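Local coordinates for protein gamma-glutamyl phosphate reductase (Thermotoga maritima, PDB 1O20) that probably catalyses the NADPH-dependent reduction of L-glutamyl phosphate to glutamate semialdehyde, the second step of proline biosynthesis from glutamate, at residues Ile126-Glu134 and Leu208-Leu219; Val229-Gly237 and Gly395-Ala403. One frame throughout, in Å; residues are numbered along the deposited sequence.

Contact 1 of 2, residues Ile126-Glu134 and Leu208-Leu219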
loop_
_atom_site.group_PDB
_atom_site.type_symbol
_atom_site.label_atom_id
_atom_site.label_comp_id
_atom_site.label_asym_id
_atom_site.label_seq_id
_atom_site.Cartn_x
_atom_site.Cartn_y
_atom_site.Cartn_z
ATOM N N ILE A 126 -0.913 15.628 -8.192
ATOM C CA ILE A 126 -2.280 15.622 -7.649
ATOM C C ILE A 126 -2.608 16.783 -6.710
ATOM O O ILE A 126 -3.743 17.293 -6.731
ATOM C CB ILE A 126 -2.682 14.237 -7.096
ATOM C CG1 ILE A 126 -4.151 14.241 -6.716
ATOM C CG2 ILE A 126 -1.862 13.837 -5.874
ATOM C CD1 ILE A 126 -4.690 12.823 -6.528
ATOM N N GLY A 127 -1.615 17.280 -5.968
ATOM C CA GLY A 127 -1.848 18.256 -4.922
ATOM C C GLY A 127 -1.410 17.814 -3.537
ATOM O O GLY A 127 -0.852 16.777 -3.371
ATOM N N PRO A 128 -1.674 18.610 -2.521
ATOM C CA PRO A 128 -1.245 18.265 -1.159
ATOM C C PRO A 128 -1.902 16.988 -0.725
ATOM O O PRO A 128 -3.109 16.804 -0.971
ATOM C CB PRO A 128 -1.707 19.467 -0.326
ATOM C CG PRO A 128 -1.855 20.534 -1.325
ATOM C CD PRO A 128 -2.419 19.863 -2.536
ATOM N N ILE A 129 -1.103 16.104 -0.142
ATOM C CA ILE A 129 -1.549 14.832 0.361
ATOM C C ILE A 129 -1.541 14.818 1.874
ATOM O O ILE A 129 -0.539 15.157 2.479
ATOM C CB ILE A 129 -0.606 13.716 -0.148
ATOM C CG1 ILE A 129 -0.576 13.700 -1.683
ATOM C CG2 ILE A 129 -1.063 12.401 0.355
ATOM C CD1 ILE A 129 0.480 12.802 -2.250
ATOM N N GLY A 130 -2.670 14.430 2.463
ATOM C CA GLY A 130 -2.742 14.081 3.869
ATOM C C GLY A 130 -2.460 12.606 4.138
ATOM O O GLY A 130 -3.134 11.722 3.601
ATOM N N ILE A 131 -1.481 12.334 4.989
ATOM C CA ILE A 131 -1.198 10.973 5.413
ATOM C C ILE A 131 -1.608 10.819 6.884
ATOM O O ILE A 131 -1.108 11.523 7.762
ATOM C CB ILE A 131 0.301 10.619 5.226
ATOM C CG1 ILE A 131 0.750 10.889 3.791
ATOM C CG2 ILE A 131 0.535 9.186 5.568
ATOM C CD1 ILE A 131 0.228 9.870 2.754
ATOM N N ILE A 132 -2.510 9.877 7.138
ATOM C CA ILE A 132 -2.989 9.600 8.472
ATOM C C ILE A 132 -2.532 8.203 8.812
ATOM O O ILE A 132 -2.963 7.235 8.200
ATOM C CB ILE A 132 -4.503 9.737 8.567
ATOM C CG1 ILE A 132 -4.912 11.158 8.160
ATOM C CG2 ILE A 132 -4.947 9.448 10.005
ATOM C CD1 ILE A 132 -6.248 11.262 7.531
ATOM N N TYR A 133 -1.623 8.118 9.768
ATOM C CA TYR A 133 -0.935 6.876 10.041
ATOM C C TYR A 133 -0.736 6.715 11.529
ATOM O O TYR A 133 -1.101 7.592 12.321
ATOM C CB TYR A 133 0.403 6.794 9.272
ATOM C CG TYR A 133 1.430 7.892 9.552
ATOM C CD1 TYR A 133 2.609 7.605 10.206
ATOM C CD2 TYR A 133 1.248 9.194 9.101
ATOM C CE1 TYR A 133 3.589 8.585 10.442
ATOM C CE2 TYR A 133 2.220 10.198 9.371
ATOM C CZ TYR A 133 3.379 9.879 10.022
ATOM O OH TYR A 133 4.360 10.820 10.261
ATOM N N GLU A 134 -0.257 5.548 11.916
ATOM C CA GLU A 134 -0.131 5.199 13.343
ATOM C C GLU A 134 1.335 5.324 13.713
ATOM O O GLU A 134 1.931 6.409 13.533
ATOM C CB GLU A 134 -0.642 3.769 13.672
ATOM C CG GLU A 134 -1.877 3.265 12.962
ATOM C CD GLU A 134 -3.135 3.396 13.776
ATOM O OE1 GLU A 134 -3.288 4.434 14.467
ATOM O OE2 GLU A 134 -3.987 2.473 13.684
ATOM N N LEU A 208 -6.472 19.981 0.796
ATOM C CA LEU A 208 -5.938 18.682 0.459
ATOM C C LEU A 208 -6.596 18.107 -0.786
ATOM O O LEU A 208 -7.794 18.194 -0.939
ATOM C CB LEU A 208 -6.156 17.728 1.635
ATOM C CG LEU A 208 -5.567 18.202 2.985
ATOM C CD1 LEU A 208 -5.858 17.153 4.082
ATOM C CD2 LEU A 208 -4.077 18.411 2.821
ATOM N N SER A 209 -5.792 17.525 -1.671
ATOM C CA SER A 209 -6.297 16.889 -2.867
ATOM C C SER A 209 -6.521 15.383 -2.695
ATOM O O SER A 209 -7.158 14.749 -3.536
ATOM C CB SER A 209 -5.314 17.150 -4.026
ATOM O OG SER A 209 -5.345 18.553 -4.369
ATOM N N LEU A 210 -5.941 14.807 -1.643
ATOM C CA LEU A 210 -5.933 13.371 -1.447
ATOM C C LEU A 210 -5.618 13.083 0.005
ATOM O O LEU A 210 -4.789 13.751 0.588
ATOM C CB LEU A 210 -4.836 12.721 -2.285
ATOM C CG LEU A 210 -4.602 11.220 -2.149
ATOM C CD1 LEU A 210 -5.872 10.480 -2.522
ATOM C CD2 LEU A 210 -3.485 10.768 -3.055
ATOM N N VAL A 211 -6.272 12.097 0.583
ATOM C CA VAL A 211 -5.815 11.525 1.850
ATOM C C VAL A 211 -5.616 10.031 1.699
ATOM O O VAL A 211 -6.327 9.363 0.917
ATOM C CB VAL A 211 -6.728 11.813 3.067
ATOM C CG1 VAL A 211 -6.818 13.274 3.350
ATOM C CG2 VAL A 211 -8.119 11.257 2.866
ATOM N N ILE A 212 -4.608 9.534 2.413
ATOM C CA ILE A 212 -4.235 8.142 2.403
ATOM C C ILE A 212 -4.024 7.699 3.835
ATOM O O ILE A 212 -3.009 8.012 4.443
ATOM C CB ILE A 212 -2.945 7.874 1.620
ATOM C CG1 ILE A 212 -3.011 8.476 0.191
ATOM C CG2 ILE A 212 -2.716 6.397 1.575
ATOM C CD1 ILE A 212 -1.686 8.370 -0.577
ATOM N N PRO A 213 -4.989 6.974 4.374
ATOM C CA PRO A 213 -4.837 6.360 5.697
ATOM C C PRO A 213 -3.965 5.119 5.647
ATOM O O PRO A 213 -4.074 4.375 4.700
ATOM C CB PRO A 213 -6.271 5.979 6.075
ATOM C CG PRO A 213 -7.002 5.820 4.794
ATOM C CD PRO A 213 -6.306 6.705 3.780
ATOM N N ARG A 214 -3.105 4.932 6.632
ATOM C CA ARG A 214 -2.265 3.740 6.733
ATOM C C ARG A 214 -2.347 3.243 8.174
ATOM O O ARG A 214 -2.582 4.022 9.056
ATOM C CB ARG A 214 -0.823 4.089 6.371
ATOM C CG ARG A 214 -0.613 4.412 4.845
ATOM C CD ARG A 214 -0.931 3.225 3.934
ATOM N NE ARG A 214 0.099 2.192 4.035
ATOM C CZ ARG A 214 -0.057 0.902 3.683
ATOM N NH1 ARG A 214 -1.216 0.445 3.199
ATOM N NH2 ARG A 214 0.961 0.049 3.823
ATOM N N GLY A 215 -2.195 1.954 8.423
ATOM C CA GLY A 215 -2.345 1.405 9.774
ATOM C C GLY A 215 -3.532 0.461 9.830
ATOM O O GLY A 215 -3.922 -0.093 8.805
ATOM N N GLY A 216 -4.117 0.303 11.012
ATOM C CA GLY A 216 -5.231 -0.618 11.225
ATOM C C GLY A 216 -6.408 -0.408 10.293
ATOM O O GLY A 216 -6.595 0.704 9.764
ATOM N N TYR A 217 -7.224 -1.451 10.108
ATOM C CA TYR A 217 -8.444 -1.326 9.298
ATOM C C TYR A 217 -9.502 -0.391 9.913
ATOM O O TYR A 217 -10.333 0.183 9.195
ATOM C CB TYR A 217 -9.049 -2.706 9.001
ATOM C CG TYR A 217 -8.115 -3.581 8.173
ATOM C CD1 TYR A 217 -7.615 -3.135 6.930
ATOM C CD2 TYR A 217 -7.697 -4.852 8.646
ATOM C CE1 TYR A 217 -6.748 -3.933 6.166
ATOM C CE2 TYR A 217 -6.830 -5.644 7.905
ATOM C CZ TYR A 217 -6.354 -5.188 6.664
ATOM O OH TYR A 217 -5.500 -5.968 5.913
ATOM N N GLY A 218 -9.473 -0.241 11.229
ATOM C CA GLY A 218 -10.396 0.651 11.908
ATOM C C GLY A 218 -10.180 2.070 11.427
ATOM O O GLY A 218 -11.119 2.750 11.025
ATOM N N LEU A 219 -8.923 2.490 11.436
ATOM C CA LEU A 219 -8.549 3.814 10.978
ATOM C C LEU A 219 -8.825 4.026 9.479
ATOM O O LEU A 219 -9.210 5.143 9.069
ATOM C CB LEU A 219 -7.081 4.059 11.287
ATOM C CG LEU A 219 -6.470 5.392 10.843
ATOM C CD1 LEU A 219 -7.300 6.606 11.355
ATOM C CD2 LEU A 219 -5.020 5.492 11.318
HETATM O O HOH W 1 -6.636 1.547 13.486
#

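Contact 2 of 2, residues Val229-Gly237 and Gly395-Ala403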
loop_
_atom_site.group_PDB
_atom_site.type_symbol
_atom_site.label_atom_id
_atom_site.label_comp_id
_atom_site.label_asym_id
_atom_site.label_seq_id
_atom_site.Cartn_x
_atom_site.Cartn_y
_atom_site.Cartn_z
ATOM N N VAL A 229 -12.544 14.614 1.079
ATOM C CA VAL A 229 -11.357 14.691 0.236
ATOM C C VAL A 229 -11.215 13.319 -0.406
ATOM O O VAL A 229 -11.463 12.332 0.269
ATOM C CB VAL A 229 -10.103 15.011 1.089
ATOM C CG1 VAL A 229 -8.830 14.910 0.272
ATOM C CG2 VAL A 229 -10.230 16.408 1.728
ATOM N N PRO A 230 -10.830 13.234 -1.678
ATOM C CA PRO A 230 -10.579 11.923 -2.310
ATOM C C PRO A 230 -9.644 11.008 -1.471
ATOM O O PRO A 230 -8.669 11.506 -0.866
ATOM C CB PRO A 230 -9.919 12.296 -3.635
ATOM C CG PRO A 230 -10.428 13.721 -3.965
ATOM C CD PRO A 230 -10.684 14.353 -2.626
ATOM N N VAL A 231 -9.928 9.715 -1.450
ATOM C CA VAL A 231 -9.171 8.769 -0.665
ATOM C C VAL A 231 -8.608 7.703 -1.552
ATOM O O VAL A 231 -9.285 7.302 -2.499
ATOM C CB VAL A 231 -10.054 8.079 0.393
ATOM C CG1 VAL A 231 -9.258 7.075 1.228
ATOM C CG2 VAL A 231 -10.639 9.099 1.277
ATOM N N LEU A 232 -7.383 7.252 -1.256
ATOM C CA LEU A 232 -6.892 5.963 -1.757
ATOM C C LEU A 232 -6.907 4.989 -0.589
ATOM O O LEU A 232 -6.167 5.141 0.379
ATOM C CB LEU A 232 -5.487 6.060 -2.372
ATOM C CG LEU A 232 -5.429 6.682 -3.758
ATOM C CD1 LEU A 232 -3.983 6.857 -4.160
ATOM C CD2 LEU A 232 -6.171 5.816 -4.761
ATOM N N GLU A 233 -7.800 4.018 -0.687
ATOM C CA GLU A 233 -8.023 2.998 0.327
ATOM C C GLU A 233 -7.150 1.742 0.101
ATOM O O GLU A 233 -7.348 0.978 -0.880
ATOM C CB GLU A 233 -9.497 2.612 0.284
ATOM C CG GLU A 233 -9.898 1.543 1.270
ATOM C CD GLU A 233 -11.404 1.400 1.364
ATOM O OE1 GLU A 233 -12.139 1.760 0.398
ATOM O OE2 GLU A 233 -11.861 0.950 2.429
ATOM N N THR A 234 -6.203 1.519 1.015
ATOM C CA THR A 234 -5.399 0.304 1.002
ATOM C C THR A 234 -6.100 -0.748 1.819
ATOM O O THR A 234 -5.902 -0.824 3.048
ATOM C CB THR A 234 -3.983 0.578 1.578
ATOM O OG1 THR A 234 -4.071 0.994 2.959
ATOM C CG2 THR A 234 -3.316 1.748 0.825
ATOM N N GLY A 235 -6.948 -1.544 1.152
ATOM C CA GLY A 235 -7.933 -2.348 1.848
ATOM C C GLY A 235 -7.426 -3.716 2.317
ATOM O O GLY A 235 -6.260 -4.059 2.129
ATOM N N VAL A 236 -8.361 -4.444 2.934
ATOM C CA VAL A 236 -8.233 -5.852 3.372
ATOM C C VAL A 236 -7.860 -6.814 2.246
ATOM O O VAL A 236 -8.299 -6.655 1.102
ATOM C CB VAL A 236 -9.580 -6.385 3.932
ATOM C CG1 VAL A 236 -9.429 -7.856 4.448
ATOM C CG2 VAL A 236 -10.094 -5.506 5.066
ATOM N N GLY A 237 -7.059 -7.822 2.583
ATOM C CA GLY A 237 -6.590 -8.789 1.602
ATOM C C GLY A 237 -6.965 -10.204 2.013
ATOM O O GLY A 237 -6.132 -10.962 2.509
ATOM N N GLY A 395 1.338 2.090 -0.533
ATOM C CA GLY A 395 0.608 0.895 -0.143
ATOM C C GLY A 395 -0.191 0.376 -1.322
ATOM O O GLY A 395 -0.063 0.907 -2.413
ATOM N N ILE A 396 -1.002 -0.658 -1.102
ATOM C CA ILE A 396 -1.733 -1.280 -2.178
ATOM C C ILE A 396 -3.145 -0.809 -2.150
ATOM O O ILE A 396 -3.916 -1.204 -1.238
ATOM C CB ILE A 396 -1.769 -2.784 -2.023
ATOM C CG1 ILE A 396 -0.357 -3.376 -1.830
ATOM C CG2 ILE A 396 -2.500 -3.375 -3.222
ATOM C CD1 ILE A 396 0.489 -3.382 -3.069
ATOM N N SER A 397 -3.540 -0.027 -3.148
ATOM C CA SER A 397 -4.928 0.350 -3.272
ATOM C C SER A 397 -5.829 -0.823 -3.743
ATOM O O SER A 397 -5.487 -1.524 -4.702
ATOM C CB SER A 397 -5.059 1.462 -4.294
ATOM O OG SER A 397 -6.401 1.560 -4.688
ATOM N N THR A 398 -6.995 -0.979 -3.122
ATOM C CA THR A 398 -7.970 -1.990 -3.525
ATOM C C THR A 398 -9.267 -1.440 -4.017
ATOM O O THR A 398 -10.206 -2.190 -4.121
ATOM C CB THR A 398 -8.268 -2.983 -2.393
ATOM O OG1 THR A 398 -8.644 -2.286 -1.204
ATOM C CG2 THR A 398 -6.985 -3.747 -2.016
ATOM N N GLN A 399 -9.299 -0.150 -4.362
ATOM C CA GLN A 399 -10.461 0.501 -4.963
ATOM C C GLN A 399 -10.412 0.623 -6.489
ATOM O O GLN A 399 -9.361 0.597 -7.079
ATOM C CB GLN A 399 -10.598 1.883 -4.394
ATOM C CG GLN A 399 -9.478 2.870 -4.830
ATOM C CD GLN A 399 -9.696 4.158 -4.110
ATOM O OE1 GLN A 399 -9.930 4.126 -2.884
ATOM N NE2 GLN A 399 -9.727 5.288 -4.848
ATOM N N ARG A 400 -11.581 0.758 -7.097
ATOM C CA ARG A 400 -11.760 0.783 -8.544
ATOM C C ARG A 400 -11.863 2.235 -9.040
ATOM O O ARG A 400 -12.863 2.640 -9.743
ATOM C CB ARG A 400 -13.054 0.033 -8.900
ATOM C CG ARG A 400 -12.846 -1.373 -9.420
ATOM C CD ARG A 400 -14.103 -1.966 -10.043
ATOM N NE ARG A 400 -14.370 -3.211 -9.394
ATOM C CZ ARG A 400 -15.497 -3.555 -8.750
ATOM N NH1 ARG A 400 -16.586 -2.759 -8.680
ATOM N NH2 ARG A 400 -15.523 -4.748 -8.186
ATOM N N PHE A 401 -10.882 3.037 -8.655
ATOM C CA PHE A 401 -10.961 4.472 -8.862
ATOM C C PHE A 401 -9.588 5.132 -8.682
ATOM O O PHE A 401 -8.939 5.021 -7.632
ATOM C CB PHE A 401 -12.014 5.101 -7.947
ATOM C CG PHE A 401 -12.569 6.403 -8.452
ATOM C CD1 PHE A 401 -13.359 6.449 -9.585
ATOM C CD2 PHE A 401 -12.327 7.580 -7.762
ATOM C CE1 PHE A 401 -13.883 7.639 -10.033
ATOM C CE2 PHE A 401 -12.844 8.777 -8.197
ATOM C CZ PHE A 401 -13.636 8.822 -9.324
ATOM N N HIS A 402 -9.148 5.760 -9.756
ATOM C CA HIS A 402 -7.897 6.512 -9.832
ATOM C C HIS A 402 -6.698 5.616 -9.911
ATOM O O HIS A 402 -5.953 5.699 -10.853
ATOM C CB HIS A 402 -7.699 7.533 -8.687
ATOM C CG HIS A 402 -6.460 8.356 -8.854
ATOM N ND1 HIS A 402 -6.414 9.448 -9.686
ATOM C CD2 HIS A 402 -5.195 8.167 -8.408
ATOM C CE1 HIS A 402 -5.181 9.922 -9.714
ATOM N NE2 HIS A 402 -4.421 9.169 -8.934
ATOM N N ALA A 403 -6.480 4.791 -8.884
ATOM C CA ALA A 403 -5.350 3.895 -8.856
ATOM C C ALA A 403 -5.694 2.626 -8.070
ATOM O O ALA A 403 -6.382 2.676 -7.022
ATOM C CB ALA A 403 -4.143 4.616 -8.206
HETATM O O HOH W 2 -12.202 3.231 -1.599
HETATM O O HOH W 3 -11.647 -1.238 -1.226
HETATM O O HOH W 4 -3.884 -3.180 0.856
HETATM O O HOH W 5 -9.932 -4.540 0.168
#

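Contact 1 of 2, residues Ile126-Glu134 and Leu208-Leu219
G130 sits between L210 and I212 in a parallel ladder: its N donates to L210 O (2.9 Å) and its O accepts from I212 N. I132 repeats the pattern, its N making a weak bond to I212 O while its O takes the N-H of R214 (2.8 Å). I129 and I131 turn their N-H and C=O to strand 154-157 instead. Proline has no N-H to give, but the bonds to I132 come from I212 O and R214 N, so P213 costs none here. Before the ladder, S209 N reaches P128 O at 2.9 Å.

The strands run 17° apart, and 129-132 lies between 154-157 and 210-213 in the parallel sheet of the Rossmann-like domain, which binds the cofactor in other aldehyde dehydrogenases.

Apolar packing covers both faces. Branched side chains suit a strand and present methyls to their neighbours: I129 CG2 meets I212 CD1, and the bend of I131 at chi2 (-73°) lays its CD1 beside I212 CB (3.9 Å). On the other face a CB on G130 would be tight against V211 CG1 and L208 CD1, which suits a glycine, and I132 CG2 meets L219 CD1 at 3.9 Å, tying the sheet to helix 217-226. The E134 and L219 side chains come from opposite directions, CD2 packing 3.7 Å from E134 CD.

Polar contacts close the far end. E134 OE2 forms a weak 3.4 Å bond with G216 N at the N-cap and accepts from a water that also takes the N-H of L219.

Contact 2 of 2, residues Val229-Gly237 and Gly395-Ala403
V231 offers its carbonyl O to the side-chain amide of Q399, whose NE2 lies 3.1 Å away in the carbonyl plane. That NE2 also donates nearly straight (172°) to F401 O, so the one amide NH2 joins the linker to the turn beyond Q399. L232 crosses the Q399 side chain at about a right angle; leucine's length carries CD2 to the polar amide, 3.6 Å from Q399 NE2, and against A403 CB. At E233 the backbone is held twice: its N donates to Q399 OE1 (3.1 Å) from well above the amide's carbonyl plane, and its O receives T398 N at 3.0 Å. Water further joins E233 OE1 to Q399 OE1. A leucine in place of Q399 would probably leave V231 O and E233 N without their amide partner and the turn to F401 less firmly tied. T234 brings its CA within 3.1 Å of I396 O. G235 must be small, since a side chain would run into T398 OG1, to which its N makes a weak 3.0 Å bond; that hydroxyl also donates to a water bound by V236 O. Such a crossing is consistent with the segment linking the cofactor-binding and catalytic domains of the aldehyde dehydrogenase fold.

Contact 1 closes before contact 2 opens, and their centres lie about 11 Å apart. Contact 1 runs through strand 210-213 into the start of helix 217-226, which packs on the sheet and leads to 229-237. These residues come alongside strand 210-213, where V211 N lies 2.9 Å from P230 O in a probable hydrogen bond; R214 NH1 comes equally close to T234 OG1. Residues 229-237 pass from the first sheet to strand 239-243 of the other, while residues 395-403, beyond strand 373-376, return to cross them. Together the contacts connect the edge of the probable cofactor-binding domain with the passage to the catalytic domain.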